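Local structure of alternansucrase (Leuconostoc mesenteroides, 6HVG) at residues A1085-R1089 with N1128-Y1132; D1117-N1121 with G1133-L1138. The protein belongs to glycoside hydrolase family 70 and joins a (beta/alpha)8-barrel to repeats of the choline-binding and cell-wall-binding kind. One frame throughout, in Å; residues are numbered along the deposited sequence.

Leaving barrel strand 1081-1083, the chain at once forms 1085-1089, the first side of interaction 1, and then wanders through a long excursion containing the short helix 1102-1105. It reaches 1117-1121, the first side of interaction 2, before 1128-1132 returns to 1085-1089 and closes a loop of 38 residues. Directly afterwards 1133-1138 meets 1117-1121, closing a smaller loop of 11 residues and starting helix 1135-1147. The segments alternate, and the two closures therefore cross without nesting. Arg-1089 joins them physically through a salt bridge to Asp-1117. Together they illustrate how a long beta-to-alpha connection is tied both to the segment just after the strand it leaves and to the helix it enters.

Interaction 1 (A1085-R1089 with N1128-Y1132); sequences APQYR and NPTKY
Arg-1089 reaches from 1085-1089 to the backbone of 1128-1132 and makes the polar part of the contact. Its NH2 donates to Asn-1128 O at 2.7 Å, with the donor in the plane of that carbonyl and the acceptor tilted 19° from the guanidinium plane. Two weak bonds from NH1 supplement it, to Asn-1128 O and, at 3.4 Å, to Pro-1129 O at the guanidinium edge. With CG anti to the backbone N (chi1 177°) and a bend at chi3, the chain extends before turning its head to these carbonyls. NE is turned aside to a salt bridge with Asp-1117 OD2, which should restrict rotation of the head.

The Asn-1128 amide lies over one guanidinium face, the planes 23° apart and ND2 above the centre, while Thr-1130 CG2 is over the opposite face.

The setting is the beta-to-alpha connection of a barrel unit, between strand 1081-1083 and helix 1135-1147. Near the helix, Thr-1130 makes an ST turn: OG1 accepts from Tyr-1132 N at 3.0 Å and also bonds Gly-1133 O.

Apolar packing joins Ala-1085 to Tyr-1132 at the other end of the contact. Ala-1085 CB sits over a face of the Tyr-1132 ring in a CH-pi contact, 3.9 Å from the centroid, and the Tyr-1132 hydroxyl bonds Asn-1108 O. Gln-1087 crosses that ring at a slant, with OE1 near Tyr-1132 CB. Polar bonds fix its amide beside the ring: NE2 bonds Ala-1085 O at 2.8 Å from above the carbonyl plane, and OE1 bonds Asn-1064 on helix 1063-1075.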
ATOM      1  N   ALA A1085       5.373   3.160 -22.781  1.00 46.24           N
ATOM      2  CA  ALA A1085       4.469   3.455 -21.685  1.00 46.58           C
ATOM      3  C   ALA A1085       3.014   3.337 -22.148  1.00 45.05           C
ATOM      4  O   ALA A1085       2.740   3.356 -23.356  1.00 42.51           O
ATOM      5  CB  ALA A1085       4.724   4.849 -21.162  1.00 47.37           C
ATOM      6  N   PRO A1086       2.078   3.173 -21.192  1.00 44.06           N
ATOM      7  CA  PRO A1086       0.660   3.192 -21.531  1.00 44.96           C
ATOM      8  C   PRO A1086       0.269   4.566 -22.029  1.00 47.60           C
ATOM      9  O   PRO A1086       0.543   5.571 -21.358  1.00 49.20           O
ATOM     10  CB  PRO A1086      -0.027   2.896 -20.204  1.00 45.30           C
ATOM     11  CG  PRO A1086       0.970   3.310 -19.168  1.00 45.47           C
ATOM     12  CD  PRO A1086       2.284   2.916 -19.762  1.00 44.54           C
ATOM     13  N   GLN A1087      -0.360   4.610 -23.203  1.00 47.86           N
ATOM     14  CA  GLN A1087      -0.553   5.870 -23.925  1.00 47.04           C
ATOM     15  C   GLN A1087      -1.887   6.550 -23.648  1.00 48.38           C
ATOM     16  O   GLN A1087      -2.258   7.517 -24.337  1.00 49.38           O
ATOM     17  CB  GLN A1087      -0.435   5.617 -25.419  1.00 47.99           C
ATOM     18  CG  GLN A1087       0.920   5.088 -25.833  1.00 49.33           C
ATOM     19  CD  GLN A1087       2.006   6.090 -25.584  1.00 50.04           C
ATOM     20  OE1 GLN A1087       1.905   7.226 -26.030  1.00 52.98           O
ATOM     21  NE2 GLN A1087       3.056   5.678 -24.878  1.00 53.28           N
ATOM     22  N   TYR A1088      -2.583   6.097 -22.609  1.00 47.55           N
ATOM     23  CA  TYR A1088      -3.972   6.511 -22.381  1.00 46.14           C
ATOM     24  C   TYR A1088      -3.987   7.852 -21.666  1.00 46.08           C
ATOM     25  O   TYR A1088      -3.081   8.157 -20.904  1.00 45.09           O
ATOM     26  CB  TYR A1088      -4.680   5.426 -21.599  1.00 44.13           C
ATOM     27  CG  TYR A1088      -4.303   4.068 -22.151  1.00 45.07           C
ATOM     28  CD1 TYR A1088      -4.762   3.654 -23.388  1.00 44.97           C
ATOM     29  CD2 TYR A1088      -3.434   3.224 -21.466  1.00 43.62           C
ATOM     30  CE1 TYR A1088      -4.398   2.441 -23.912  1.00 44.17           C
ATOM     31  CE2 TYR A1088      -3.079   2.001 -21.986  1.00 42.43           C
ATOM     32  CZ  TYR A1088      -3.562   1.621 -23.216  1.00 42.93           C
ATOM     33  OH  TYR A1088      -3.205   0.420 -23.780  1.00 45.91           O
ATOM     34  N   ARG A1089      -4.987   8.671 -21.941  1.00 49.29           N
ATOM     35  CA  ARG A1089      -5.034  10.020 -21.360  1.00 53.57           C
ATOM     36  C   ARG A1089      -5.173   9.988 -19.840  1.00 52.71           C
ATOM     37  O   ARG A1089      -6.117   9.380 -19.313  1.00 50.25           O
ATOM     38  CB  ARG A1089      -6.191  10.843 -21.923  1.00 54.38           C
ATOM     39  CG  ARG A1089      -6.276  12.211 -21.261  1.00 53.54           C
ATOM     40  CD  ARG A1089      -7.147  13.174 -22.021  1.00 54.57           C
ATOM     41  NE  ARG A1089      -6.896  13.144 -23.459  1.00 57.98           N
ATOM     42  CZ  ARG A1089      -5.808  13.628 -24.056  1.00 57.04           C
ATOM     43  NH1 ARG A1089      -4.829  14.197 -23.359  1.00 59.63           N
ATOM     44  NH2 ARG A1089      -5.711  13.575 -25.371  1.00 55.43           N
ATOM     45  N   ASN A1128      -3.949  18.316 -27.651  1.00 62.12           N
ATOM     46  CA  ASN A1128      -4.163  17.835 -26.296  1.00 59.47           C
ATOM     47  C   ASN A1128      -3.316  16.581 -26.105  1.00 57.72           C
ATOM     48  O   ASN A1128      -3.836  15.472 -25.980  1.00 54.07           O
ATOM     49  CB  ASN A1128      -5.653  17.553 -26.060  1.00 60.57           C
ATOM     50  CG  ASN A1128      -5.997  17.374 -24.595  1.00 60.03           C
ATOM     51  OD1 ASN A1128      -5.524  18.105 -23.723  1.00 68.77           O
ATOM     52  ND2 ASN A1128      -6.846  16.416 -24.321  1.00 58.33           N
ATOM     53  N   PRO A1129      -1.989  16.762 -26.081  1.00 56.37           N
ATOM     54  CA  PRO A1129      -1.129  15.622 -25.890  1.00 53.87           C
ATOM     55  C   PRO A1129      -1.282  14.952 -24.541  1.00 53.06           C
ATOM     56  O   PRO A1129      -1.717  15.562 -23.582  1.00 53.29           O
ATOM     57  CB  PRO A1129       0.286  16.220 -26.016  1.00 54.33           C
ATOM     58  CG  PRO A1129       0.129  17.655 -25.698  1.00 54.05           C
ATOM     59  CD  PRO A1129      -1.215  18.008 -26.248  1.00 56.60           C
ATOM     60  N   THR A1130      -0.915  13.679 -24.492  1.00 53.54           N
ATOM     61  CA  THR A1130      -0.692  12.987 -23.244  1.00 50.54           C
ATOM     62  C   THR A1130       0.653  13.479 -22.721  1.00 49.98           C
ATOM     63  O   THR A1130       1.175  14.480 -23.185  1.00 51.43           O
ATOM     64  CB  THR A1130      -0.643  11.467 -23.461  1.00 50.45           C
ATOM     65  OG1 THR A1130       0.461  11.138 -24.312  1.00 51.14           O
ATOM     66  CG2 THR A1130      -1.929  10.966 -24.113  1.00 50.83           C
ATOM     67  N   LYS A1131       1.202  12.801 -21.726  1.00 50.08           N
ATOM     68  CA  LYS A1131       2.545  13.106 -21.251  1.00 52.38           C
ATOM     69  C   LYS A1131       3.588  12.769 -22.324  1.00 54.38           C
ATOM     70  O   LYS A1131       4.707  13.284 -22.312  1.00 56.29           O
ATOM     71  CB  LYS A1131       2.824  12.302 -19.980  1.00 50.62           C
ATOM     72  CG  LYS A1131       4.147  12.591 -19.302  1.00 50.54           C
ATOM     73  CD  LYS A1131       4.137  11.938 -17.926  1.00 52.48           C
ATOM     74  CE  LYS A1131       5.398  12.202 -17.130  1.00 50.67           C
ATOM     75  NZ  LYS A1131       5.560  11.182 -16.064  1.00 48.08           N
ATOM     76  N   TYR A1132       3.203  11.898 -23.248  1.00 57.21           N
ATOM     77  CA  TYR A1132       4.106  11.362 -24.263  1.00 59.86           C
ATOM     78  C   TYR A1132       3.884  11.951 -25.683  1.00 58.79           C
ATOM     79  O   TYR A1132       4.638  11.631 -26.594  1.00 56.36           O
ATOM     80  CB  TYR A1132       4.000   9.821 -24.254  1.00 57.88           C
ATOM     81  CG  TYR A1132       4.129   9.226 -22.852  1.00 56.62           C
ATOM     82  CD1 TYR A1132       5.342   9.275 -22.156  1.00 54.76           C
ATOM     83  CD2 TYR A1132       3.035   8.653 -22.207  1.00 54.48           C
ATOM     84  CE1 TYR A1132       5.455   8.751 -20.877  1.00 50.52           C
ATOM     85  CE2 TYR A1132       3.140   8.133 -20.920  1.00 51.24           C
ATOM     86  CZ  TYR A1132       4.344   8.190 -20.259  1.00 50.30           C
ATOM     87  OH  TYR A1132       4.439   7.687 -18.973  1.00 49.71           O
TER

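Interaction 2 (D1117-N1121 with G1133-L1138); sequences DLGFN and GTDQDL
Over one face of the Phe-1120 ring lies Asp-1135 CB, a CH-pi contact 4.2 Å from the centroid; the same ring also stacks with Tyr-1203. The Asp-1135 carboxylate continues across the CD2 and CE2 side of the ring, the two planes 43° apart. Its CG stands between the backbone N and the carbonyl carbon (chi1 60°), which sets the carboxylate beside Phe-1120, and OD2 forms a salt bridge with Arg-1139 one turn along the helix.

The backbones come closest at Gly-1119, whose O accepts a weak bond from Asp-1135 N at 3.2 Å and a CA-H...O contact from Thr-1134. Asp-1117 holds this turn in shape: OD1 takes both Gly-1119 N, at 3.1 Å, and Phe-1120 N, as an Asx turn and Asx motif. Beside this backbone contact, Leu-1118 CD2 packs 3.7 Å from Leu-1138 CD2, and both leucines touch Phe-603 of helix 603-608.

On the helix side Thr-1134 is the N-cap, its OG1 accepting from Asp-1137 N at 3.2 Å while Asp-1137 OD2 accepts from Thr-1134 N at 3.0 Å. This reciprocal pair is a capping box, which here opens barrel helix 1135-1147 against the Asx turn of the preceding loop.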
ATOM      1  N   ASP A1117      -8.592   7.198 -25.788  1.00 50.76           N
ATOM      2  CA  ASP A1117      -7.942   8.478 -26.085  1.00 51.14           C
ATOM      3  C   ASP A1117      -6.446   8.346 -25.829  1.00 54.24           C
ATOM      4  O   ASP A1117      -5.992   8.354 -24.679  1.00 53.56           O
ATOM      5  CB  ASP A1117      -8.525   9.577 -25.207  1.00 53.30           C
ATOM      6  CG  ASP A1117      -8.055  10.960 -25.588  1.00 55.46           C
ATOM      7  OD1 ASP A1117      -7.080  11.080 -26.329  1.00 57.25           O
ATOM      8  OD2 ASP A1117      -8.649  11.951 -25.120  1.00 58.37           O
ATOM      9  N   LEU A1118      -5.672   8.242 -26.912  1.00 55.95           N
ATOM     10  CA  LEU A1118      -4.211   8.116 -26.831  1.00 54.48           C
ATOM     11  C   LEU A1118      -3.469   9.417 -27.232  1.00 54.81           C
ATOM     12  O   LEU A1118      -2.280   9.396 -27.562  1.00 56.32           O
ATOM     13  CB  LEU A1118      -3.762   6.946 -27.698  1.00 54.30           C
ATOM     14  CG  LEU A1118      -4.000   5.551 -27.066  1.00 52.69           C
ATOM     15  CD1 LEU A1118      -5.435   5.078 -27.225  1.00 52.38           C
ATOM     16  CD2 LEU A1118      -3.051   4.507 -27.636  1.00 50.53           C
ATOM     17  N   GLY A1119      -4.171  10.544 -27.154  1.00 52.92           N
ATOM     18  CA  GLY A1119      -3.573  11.846 -27.402  1.00 52.66           C
ATOM     19  C   GLY A1119      -4.247  12.657 -28.503  1.00 53.70           C
ATOM     20  O   GLY A1119      -3.619  13.535 -29.085  1.00 53.00           O
ATOM     21  N   PHE A1120      -5.543  12.425 -28.728  1.00 51.87           N
ATOM     22  CA  PHE A1120      -6.255  13.147 -29.773  1.00 55.30           C
ATOM     23  C   PHE A1120      -6.484  14.600 -29.408  1.00 55.20           C
ATOM     24  O   PHE A1120      -6.459  14.966 -28.239  1.00 54.53           O
ATOM     25  CB  PHE A1120      -7.602  12.507 -30.080  1.00 57.69           C
ATOM     26  CG  PHE A1120      -7.506  11.105 -30.615  1.00 60.70           C
ATOM     27  CD1 PHE A1120      -7.813  10.032 -29.809  1.00 60.66           C
ATOM     28  CD2 PHE A1120      -7.118  10.859 -31.930  1.00 63.74           C
ATOM     29  CE1 PHE A1120      -7.744   8.740 -30.290  1.00 63.31           C
ATOM     30  CE2 PHE A1120      -7.046   9.563 -32.423  1.00 62.77           C
ATOM     31  CZ  PHE A1120      -7.351   8.501 -31.593  1.00 63.63           C
ATOM     32  N   ASN A1121      -6.707  15.419 -30.427  1.00 56.85           N
ATOM     33  CA  ASN A1121      -7.006  16.824 -30.233  1.00 60.38           C
ATOM     34  C   ASN A1121      -8.351  17.043 -29.514  1.00 64.29           C
ATOM     35  O   ASN A1121      -9.259  16.212 -29.598  1.00 63.79           O
ATOM     36  CB  ASN A1121      -7.033  17.543 -31.588  1.00 62.88           C
ATOM     37  CG  ASN A1121      -5.663  17.627 -32.259  1.00 60.54           C
ATOM     38  OD1 ASN A1121      -4.628  17.258 -31.687  1.00 59.67           O
ATOM     39  ND2 ASN A1121      -5.664  18.143 -33.470  1.00 56.44           N
ATOM     40  N   GLY A1133       2.877  12.816 -25.842  1.00 56.97           N
ATOM     41  CA  GLY A1133       2.625  13.492 -27.111  1.00 55.77           C
ATOM     42  C   GLY A1133       1.273  13.176 -27.716  1.00 54.01           C
ATOM     43  O   GLY A1133       0.466  12.480 -27.126  1.00 53.47           O
ATOM     44  N   THR A1134       1.037  13.699 -28.913  1.00 54.10           N
ATOM     45  CA  THR A1134      -0.235  13.510 -29.610  1.00 56.49           C
ATOM     46  C   THR A1134      -0.390  12.088 -30.156  1.00 55.64           C
ATOM     47  O   THR A1134       0.539  11.283 -30.062  1.00 55.18           O
ATOM     48  CB  THR A1134      -0.413  14.533 -30.753  1.00 58.74           C
ATOM     49  OG1 THR A1134       0.540  14.287 -31.791  1.00 57.78           O
ATOM     50  CG2 THR A1134      -0.248  15.964 -30.213  1.00 60.65           C
ATOM     51  N   ASP A1135      -1.564  11.784 -30.711  1.00 57.00           N
ATOM     52  CA  ASP A1135      -1.789  10.488 -31.360  1.00 57.96           C
ATOM     53  C   ASP A1135      -0.921  10.313 -32.603  1.00 58.17           C
ATOM     54  O   ASP A1135      -0.461   9.204 -32.878  1.00 56.17           O
ATOM     55  CB  ASP A1135      -3.265  10.274 -31.711  1.00 60.09           C
ATOM     56  CG  ASP A1135      -3.809  11.323 -32.656  1.00 62.62           C
ATOM     57  OD1 ASP A1135      -3.748  12.509 -32.286  1.00 68.05           O
ATOM     58  OD2 ASP A1135      -4.311  10.960 -33.754  1.00 62.82           O
ATOM     59  N   GLN A1136      -0.698  11.390 -33.358  1.00 61.80           N
ATOM     60  CA  GLN A1136       0.227  11.334 -34.499  1.00 62.13           C
ATOM     61  C   GLN A1136       1.657  11.054 -34.026  1.00 59.49           C
ATOM     62  O   GLN A1136       2.365  10.262 -34.643  1.00 55.27           O
ATOM     63  CB  GLN A1136       0.185  12.616 -35.330  1.00 64.88           C
ATOM     64  CG  GLN A1136       0.897  12.507 -36.678  1.00 70.32           C
ATOM     65  CD  GLN A1136       0.168  11.589 -37.658  1.00 72.27           C
ATOM     66  OE1 GLN A1136      -0.956  11.889 -38.075  1.00 73.43           O
ATOM     67  NE2 GLN A1136       0.804  10.467 -38.029  1.00 70.72           N
ATOM     68  N   ASP A1137       2.069  11.672 -32.918  1.00 58.27           N
ATOM     69  CA  ASP A1137       3.405  11.422 -32.385  1.00 58.78           C
ATOM     70  C   ASP A1137       3.614   9.934 -32.100  1.00 58.92           C
ATOM     71  O   ASP A1137       4.703   9.400 -32.331  1.00 60.92           O
ATOM     72  CB  ASP A1137       3.657  12.231 -31.112  1.00 58.15           C
ATOM     73  CG  ASP A1137       3.795  13.714 -31.371  1.00 60.24           C
ATOM     74  OD1 ASP A1137       4.300  14.098 -32.446  1.00 63.41           O
ATOM     75  OD2 ASP A1137       3.423  14.502 -30.475  1.00 62.14           O
ATOM     76  N   LEU A1138       2.563   9.277 -31.606  1.00 59.08           N
ATOM     77  CA  LEU A1138       2.610   7.849 -31.291  1.00 58.86           C
ATOM     78  C   LEU A1138       2.707   6.997 -32.564  1.00 56.16           C
ATOM     79  O   LEU A1138       3.527   6.083 -32.649  1.00 50.90           O
ATOM     80  CB  LEU A1138       1.381   7.450 -30.471  1.00 57.47           C
ATOM     81  CG  LEU A1138       1.187   5.964 -30.163  1.00 58.40           C
ATOM     82  CD1 LEU A1138       2.375   5.354 -29.435  1.00 57.22           C
ATOM     83  CD2 LEU A1138      -0.083   5.796 -29.351  1.00 58.42           C
TER